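Local coordinates for protein alpha-1,3-glucanase (Paenibacillus glycanilyticus, PDB 6K0P) that probably hydrolyses the alpha-1,3-glucosidic linkages of alpha-1,3-glucan, as a glycoside hydrolase of family 87, at residues T448-I456 / R519-Q530. The protein carries 1 engineered substitution. Residues are numbered along the deposited sequence; the frame is centred on the assembly and turned at random.
With GLC (alpha-D-glucopyranose), chain C; SO4 (sulfate ion), chain I.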
ATOM      1  N   THR A 448     -10.103   8.544 -19.001  1.00 13.73           N
ATOM      2  CA  THR A 448     -10.874   9.634 -19.587  1.00 13.16           C
ATOM      3  C   THR A 448     -12.322   9.190 -19.738  1.00 15.17           C
ATOM      4  O   THR A 448     -12.619   7.994 -19.816  1.00 14.39           O
ATOM      5  CB  THR A 448     -10.318  10.070 -20.954  1.00 14.15           C
ATOM      6  OG1 THR A 448     -10.323   8.958 -21.863  1.00 17.71           O
ATOM      7  CG2 THR A 448      -8.894  10.596 -20.793  1.00 17.00           C
ATOM      8  N   SER A 449     -13.221  10.171 -19.795  1.00 15.56           N
ATOM      9  CA  SER A 449     -14.661   9.935 -19.859  1.00 13.58           C
ATOM     10  C   SER A 449     -15.299  10.736 -20.992  1.00 15.51           C
ATOM     11  O   SER A 449     -16.358  11.348 -20.831  1.00 17.06           O
ATOM     12  CB  SER A 449     -15.322  10.276 -18.530  1.00 16.97           C
ATOM     13  OG  SER A 449     -15.066  11.628 -18.190  1.00 17.31           O
ATOM     14  N   VAL A 450     -14.663  10.730 -22.165  1.00 16.18           N
ATOM     15  CA  VAL A 450     -15.218  11.448 -23.309  1.00 14.37           C
ATOM     16  C   VAL A 450     -16.528  10.789 -23.716  1.00 18.11           C
ATOM     17  O   VAL A 450     -16.581   9.572 -23.938  1.00 18.24           O
ATOM     18  CB  VAL A 450     -14.221  11.462 -24.476  1.00 18.93           C
ATOM     19  CG1 VAL A 450     -14.846  12.138 -25.691  1.00 18.01           C
ATOM     20  CG2 VAL A 450     -12.931  12.175 -24.083  1.00 22.30           C
ATOM     21  N   GLY A 451     -17.590  11.589 -23.812  1.00 18.06           N
ATOM     22  CA  GLY A 451     -18.890  11.070 -24.188  1.00 20.99           C
ATOM     23  C   GLY A 451     -19.587  10.261 -23.120  1.00 21.88           C
ATOM     24  O   GLY A 451     -20.516   9.512 -23.428  1.00 21.15           O
ATOM     25  N   ALA A 452     -19.177  10.405 -21.862  1.00 17.25           N
ATOM     26  CA  ALA A 452     -19.710   9.583 -20.791  1.00 14.84           C
ATOM     27  C   ALA A 452     -21.063  10.088 -20.303  1.00 18.48           C
ATOM     28  O   ALA A 452     -21.385  11.282 -20.378  1.00 17.26           O
ATOM     29  CB  ALA A 452     -18.741   9.566 -19.602  1.00 15.22           C
ATOM     30  N   ASP A 453     -21.852   9.154 -19.782  1.00 14.91           N
ATOM     31  CA  ASP A 453     -23.019   9.457 -18.976  1.00 17.44           C
ATOM     32  C   ASP A 453     -22.565   9.808 -17.564  1.00 16.94           C
ATOM     33  O   ASP A 453     -21.470   9.430 -17.134  1.00 16.77           O
ATOM     34  CB  ASP A 453     -23.917   8.217 -18.922  1.00 14.21           C
ATOM     35  CG  ASP A 453     -25.049   8.350 -17.927  1.00 16.28           C
ATOM     36  OD1 ASP A 453     -25.987   9.141 -18.188  1.00 17.60           O
ATOM     37  OD2 ASP A 453     -25.010   7.670 -16.879  1.00 16.56           O
ATOM     38  N   ASP A 454     -23.414  10.545 -16.841  1.00 16.33           N
ATOM     39  CA  ASP A 454     -23.155  10.874 -15.438  1.00 16.67           C
ATOM     40  C   ASP A 454     -21.780  11.522 -15.298  1.00 17.89           C
ATOM     41  O   ASP A 454     -20.924  11.082 -14.525  1.00 18.04           O
ATOM     42  CB  ASP A 454     -23.302   9.628 -14.556  1.00 16.75           C
ATOM     43  CG  ASP A 454     -23.244   9.933 -13.068  1.00 18.99           C
ATOM     44  OD1 ASP A 454     -23.922  10.876 -12.603  1.00 19.81           O
ATOM     45  OD2 ASP A 454     -22.540   9.195 -12.347  1.00 16.32           O
ATOM     46  N   LYS A 455     -21.557  12.563 -16.098  1.00 17.98           N
ATOM     47  CA  LYS A 455     -20.233  13.153 -16.237  1.00 18.37           C
ATOM     48  C   LYS A 455     -20.071  14.301 -15.256  1.00 21.96           C
ATOM     49  O   LYS A 455     -20.926  15.187 -15.175  1.00 24.77           O
ATOM     50  CB  LYS A 455     -20.009  13.647 -17.668  1.00 22.51           C
ATOM     51  CG  LYS A 455     -18.554  13.971 -17.986  1.00 23.58           C
ATOM     52  CD  LYS A 455     -18.369  14.236 -19.466  1.00 25.57           C
ATOM     53  CE  LYS A 455     -17.020  14.864 -19.754  1.00 27.78           C
ATOM     54  NZ  LYS A 455     -15.905  13.900 -19.581  1.00 21.55           N
ATOM     55  N   ILE A 456     -18.969  14.278 -14.513  1.00 17.97           N
ATOM     56  CA  ILE A 456     -18.669  15.322 -13.541  1.00 17.05           C
ATOM     57  C   ILE A 456     -17.315  15.968 -13.755  1.00 17.72           C
ATOM     58  O   ILE A 456     -17.071  17.045 -13.189  1.00 19.33           O
ATOM     59  CB  ILE A 456     -18.806  14.824 -12.087  1.00 23.48           C
ATOM     60  CG1 ILE A 456     -17.921  13.604 -11.872  1.00 19.74           C
ATOM     61  CG2 ILE A 456     -20.250  14.485 -11.777  1.00 22.74           C
ATOM     62  CD1 ILE A 456     -17.990  13.047 -10.454  1.00 23.57           C
ATOM     63  N   ARG A 519     -21.609  11.027  -4.041  1.00 14.65           N
ATOM     64  CA  ARG A 519     -22.548  10.895  -5.148  1.00 15.25           C
ATOM     65  C   ARG A 519     -23.595   9.829  -4.847  1.00 15.67           C
ATOM     66  O   ARG A 519     -24.740  10.165  -4.536  1.00 15.56           O
ATOM     67  CB  ARG A 519     -21.828  10.623  -6.471  1.00 15.48           C
ATOM     68  CG  ARG A 519     -20.775  11.679  -6.860  1.00 17.93           C
ATOM     69  CD  ARG A 519     -21.399  12.895  -7.531  1.00 23.19           C
ATOM     70  NE  ARG A 519     -21.959  12.578  -8.847  1.00 21.83           N
ATOM     71  CZ  ARG A 519     -22.569  13.461  -9.630  1.00 30.97           C
ATOM     72  NH1 ARG A 519     -22.694  14.722  -9.237  1.00 32.64           N
ATOM     73  NH2 ARG A 519     -23.058  13.083 -10.804  1.00 24.84           N
ATOM     74  N   TYR A 520     -23.236   8.546  -4.923  1.00 15.87           N
ATOM     75  CA  TYR A 520     -24.205   7.465  -4.778  1.00 13.06           C
ATOM     76  C   TYR A 520     -23.635   6.367  -3.893  1.00 14.61           C
ATOM     77  O   TYR A 520     -22.423   6.139  -3.862  1.00 15.25           O
ATOM     78  CB  TYR A 520     -24.554   6.818  -6.132  1.00 14.19           C
ATOM     79  CG  TYR A 520     -24.814   7.797  -7.258  1.00 14.64           C
ATOM     80  CD1 TYR A 520     -25.937   8.619  -7.245  1.00 16.40           C
ATOM     81  CD2 TYR A 520     -23.950   7.886  -8.340  1.00 15.84           C
ATOM     82  CE1 TYR A 520     -26.175   9.517  -8.269  1.00 17.60           C
ATOM     83  CE2 TYR A 520     -24.183   8.773  -9.374  1.00 15.94           C
ATOM     84  CZ  TYR A 520     -25.296   9.590  -9.329  1.00 15.56           C
ATOM     85  OH  TYR A 520     -25.532  10.477 -10.356  1.00 18.72           O
ATOM     86  N   GLY A 521     -24.524   5.666  -3.192  1.00 12.72           N
ATOM     87  CA  GLY A 521     -24.098   4.457  -2.508  1.00 13.72           C
ATOM     88  C   GLY A 521     -23.635   3.394  -3.484  1.00 14.00           C
ATOM     89  O   GLY A 521     -22.560   2.811  -3.325  1.00 12.58           O
ATOM     90  N   ILE A 522     -24.442   3.135  -4.511  1.00 12.52           N
ATOM     91  CA  ILE A 522     -24.161   2.132  -5.530  1.00 12.08           C
ATOM     92  C   ILE A 522     -24.318   2.792  -6.890  1.00 12.35           C
ATOM     93  O   ILE A 522     -25.305   3.497  -7.128  1.00 13.91           O
ATOM     94  CB  ILE A 522     -25.127   0.937  -5.399  1.00 14.11           C
ATOM     95  CG1 ILE A 522     -24.951   0.269  -4.033  1.00 14.21           C
ATOM     96  CG2 ILE A 522     -24.930  -0.060  -6.557  1.00 12.40           C
ATOM     97  CD1 ILE A 522     -26.075  -0.657  -3.651  1.00 18.18           C
ATOM     98  N   LYS A 523     -23.343   2.589  -7.775  1.00 11.98           N
ATOM     99  CA  LYS A 523     -23.451   3.045  -9.155  1.00 10.96           C
ATOM    100  C   LYS A 523     -23.351   1.847 -10.086  1.00 13.41           C
ATOM    101  O   LYS A 523     -22.373   1.086 -10.031  1.00 12.50           O
ATOM    102  CB  LYS A 523     -22.378   4.072  -9.515  1.00 13.93           C
ATOM    103  CG  LYS A 523     -22.475   4.493 -10.986  1.00 12.17           C
ATOM    104  CD  LYS A 523     -21.619   5.712 -11.296  1.00 13.65           C
ATOM    105  CE  LYS A 523     -21.651   6.046 -12.787  1.00 11.61           C
ATOM    106  NZ  LYS A 523     -20.802   7.239 -13.125  1.00 13.86           N
ATOM    107  N   LEU A 524     -24.371   1.668 -10.921  1.00 13.39           N
ATOM    108  CA  LEU A 524     -24.284   0.789 -12.079  1.00 11.74           C
ATOM    109  C   LEU A 524     -23.864   1.672 -13.248  1.00 13.16           C
ATOM    110  O   LEU A 524     -24.618   2.556 -13.666  1.00 14.23           O
ATOM    111  CB  LEU A 524     -25.630   0.104 -12.327  1.00 12.17           C
ATOM    112  CG  LEU A 524     -26.319  -0.547 -11.119  1.00 13.65           C
ATOM    113  CD1 LEU A 524     -27.635  -1.230 -11.546  1.00 13.74           C
ATOM    114  CD2 LEU A 524     -25.421  -1.557 -10.402  1.00 14.19           C
ATOM    115  N   VAL A 525     -22.643   1.479 -13.739  1.00 12.87           N
ATOM    116  CA  VAL A 525     -22.117   2.354 -14.782  1.00 11.51           C
ATOM    117  C   VAL A 525     -22.909   2.125 -16.063  1.00 11.87           C
ATOM    118  O   VAL A 525     -22.996   0.999 -16.564  1.00 14.06           O
ATOM    119  CB  VAL A 525     -20.613   2.120 -14.988  1.00 12.84           C
ATOM    120  CG1 VAL A 525     -20.064   3.042 -16.093  1.00 13.03           C
ATOM    121  CG2 VAL A 525     -19.864   2.332 -13.666  1.00 11.96           C
ATOM    122  N   VAL A 526     -23.484   3.201 -16.601  1.00 12.79           N
ATOM    123  CA  VAL A 526     -24.329   3.120 -17.791  1.00 12.57           C
ATOM    124  C   VAL A 526     -23.534   3.365 -19.064  1.00 14.47           C
ATOM    125  O   VAL A 526     -23.714   2.665 -20.065  1.00 14.93           O
ATOM    126  CB  VAL A 526     -25.496   4.122 -17.647  1.00 13.30           C
ATOM    127  CG1 VAL A 526     -26.329   4.168 -18.927  1.00 14.83           C
ATOM    128  CG2 VAL A 526     -26.362   3.750 -16.473  1.00 15.15           C
ATOM    129  N   ARG A 527     -22.660   4.370 -19.056  1.00 13.81           N
ATOM    130  CA  ARG A 527     -21.829   4.666 -20.217  1.00 14.09           C
ATOM    131  C   ARG A 527     -20.566   5.330 -19.676  1.00 13.68           C
ATOM    132  O   ARG A 527     -20.566   6.535 -19.397  1.00 14.65           O
ATOM    133  CB  ARG A 527     -22.562   5.562 -21.211  1.00 14.79           C
ATOM    134  CG  ARG A 527     -21.747   5.873 -22.463  1.00 17.99           C
ATOM    135  CD  ARG A 527     -22.547   6.674 -23.501  1.00 17.52           C
ATOM    136  NE  ARG A 527     -22.827   8.055 -23.104  1.00 18.66           N
ATOM    137  CZ  ARG A 527     -24.004   8.478 -22.650  1.00 19.63           C
ATOM    138  NH1 ARG A 527     -25.013   7.625 -22.520  1.00 22.10           N
ATOM    139  NH2 ARG A 527     -24.175   9.755 -22.322  1.00 21.30           N
ATOM    140  N   ALA A 528     -19.516   4.523 -19.492  1.00 12.95           N
ATOM    141  CA  ALA A 528     -18.276   5.023 -18.907  1.00 12.48           C
ATOM    142  C   ALA A 528     -17.597   6.048 -19.807  1.00 16.83           C
ATOM    143  O   ALA A 528     -16.910   6.949 -19.310  1.00 14.05           O
ATOM    144  CB  ALA A 528     -17.331   3.851 -18.633  1.00 13.46           C
ATOM    145  N   GLU A 529     -17.773   5.919 -21.120  1.00 14.41           N
ATOM    146  CA  GLU A 529     -17.139   6.750 -22.139  1.00 15.27           C
ATOM    147  C   GLU A 529     -17.759   6.323 -23.460  1.00 18.96           C
ATOM    148  O   GLU A 529     -18.517   5.351 -23.513  1.00 16.64           O
ATOM    149  CB  GLU A 529     -15.615   6.556 -22.170  1.00 13.13           C
ATOM    150  CG  GLU A 529     -15.204   5.111 -22.378  1.00 15.56           C
ATOM    151  CD  GLU A 529     -13.708   4.900 -22.288  1.00 18.63           C
ATOM    152  OE1 GLU A 529     -13.275   3.732 -22.184  1.00 17.14           O
ATOM    153  OE2 GLU A 529     -12.958   5.901 -22.322  1.00 19.21           O
ATOM    154  N   GLN A 530     -17.424   7.050 -24.528  1.00 17.19           N
ATOM    155  CA  GLN A 530     -17.991   6.762 -25.843  1.00 21.17           C
ATOM    156  C   GLN A 530     -17.774   5.299 -26.211  1.00 16.26           C
ATOM    157  O   GLN A 530     -16.675   4.761 -26.057  1.00 18.44           O
ATOM    158  CB  GLN A 530     -17.353   7.675 -26.897  1.00 21.51           C
ATOM    159  CG  GLN A 530     -15.830   7.638 -26.898  1.00 37.57           C
ATOM    160  CD  GLN A 530     -15.201   8.607 -27.889  1.00 44.98           C
ATOM    161  OE1 GLN A 530     -14.089   9.103 -27.671  1.00 45.42           O
ATOM    162  NE2 GLN A 530     -15.906   8.882 -28.980  1.00 47.03           N
TER
HETATM  163  C1  GLC C   1     -10.460   2.941 -20.502  1.00 19.91           C
HETATM  164  C2  GLC C   1      -9.098   2.318 -20.511  1.00 18.84           C
HETATM  165  C3  GLC C   1      -9.091   0.876 -20.075  1.00 16.28           C
HETATM  166  C4  GLC C   1      -9.830   0.779 -18.768  1.00 15.94           C
HETATM  167  C5  GLC C   1     -11.241   1.269 -19.013  1.00 12.61           C
HETATM  168  C6  GLC C   1     -12.030   1.228 -17.735  1.00 13.47           C
HETATM  169  O1  GLC C   1     -11.101   2.460 -21.524  1.00 26.83           O
HETATM  170  O2  GLC C   1      -8.496   2.452 -21.787  1.00 21.56           O
HETATM  171  O3  GLC C   1      -7.760   0.631 -19.694  1.00 17.91           O
HETATM  172  O4  GLC C   1      -9.861  -0.560 -18.281  1.00 16.05           O
HETATM  173  O5  GLC C   1     -11.216   2.607 -19.398  1.00 14.01           O
HETATM  174  O6  GLC C   1     -13.299   1.811 -17.831  1.00 14.20           O
HETATM  175  S   SO4 I2005     -25.180  13.674 -17.221  1.00 43.15           S
HETATM  176  O1  SO4 I2005     -23.789  13.888 -17.646  1.00 26.68           O
HETATM  177  O2  SO4 I2005     -26.075  14.572 -17.952  1.00 45.57           O
HETATM  178  O3  SO4 I2005     -25.571  12.286 -17.491  1.00 28.94           O
HETATM  179  O4  SO4 I2005     -25.304  13.948 -15.789  1.00 38.73           O
HETATM  180  O   HOH W   1     -12.782   8.583 -22.852  1.00 17.43           O
HETATM  181  O   HOH W   2     -22.616  11.949 -23.727  1.00 31.62           O
HETATM  182  O   HOH W   3     -22.817   6.042 -16.373  1.00 14.55           O
HETATM  183  O   HOH W   4     -20.384   7.323 -15.888  1.00 14.70           O
HETATM  184  O   HOH W   5     -26.285  10.609 -20.436  1.00 33.00           O
HETATM  185  O   HOH W   6     -21.255  10.505 -10.393  1.00 16.74           O
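Asp454 forms salt bridges with Arg519 and Lys523 and accepts a hydrogen bond from Tyr520 OH. Arg519 NH2 (3.0 Å) and Tyr520 OH (2.8 Å) reach Asp454 OD1 from opposite faces of the carboxylate. Lys523 NZ, at the end of an extended chain, takes the anti lone pair of Asp454 OD2 at 2.7 Å. A bridging water ties this same OD2 to Arg519 NE. An alanine here would probably leave Lys523 and Arg519 without their counter-charge and Tyr520 OH without its acceptor. Ile456 CG2 packs over one face of that guanidinium, 3.3 Å from Arg519 CZ.

Backbone hydrogen bonds run from Asp453 N to Arg527 O and from Gln530 N to Val450 O (2.7 Å). Arg527, bent at its third torsion (chi3 70°), brings NE into the carbonyl plane of Gly451 O at 2.8 Å, while Asp453 CB lies against its guanidinium face. Asp453 OD2 is hydrogen-bonded to Tyr555 OH.

Glu529 OE1 accepts from glucose O1 at 2.6 Å, and a water links Glu529 OE2 to Thr448 OG1 and Val450 N. The loop between strands 437-446 and 460-462 thus lies along strand 520-524 and the segment after it, beside the sugar pocket of a right-handed parallel beta-helix, with strands 490-496 and 554-555 flanking 520-524.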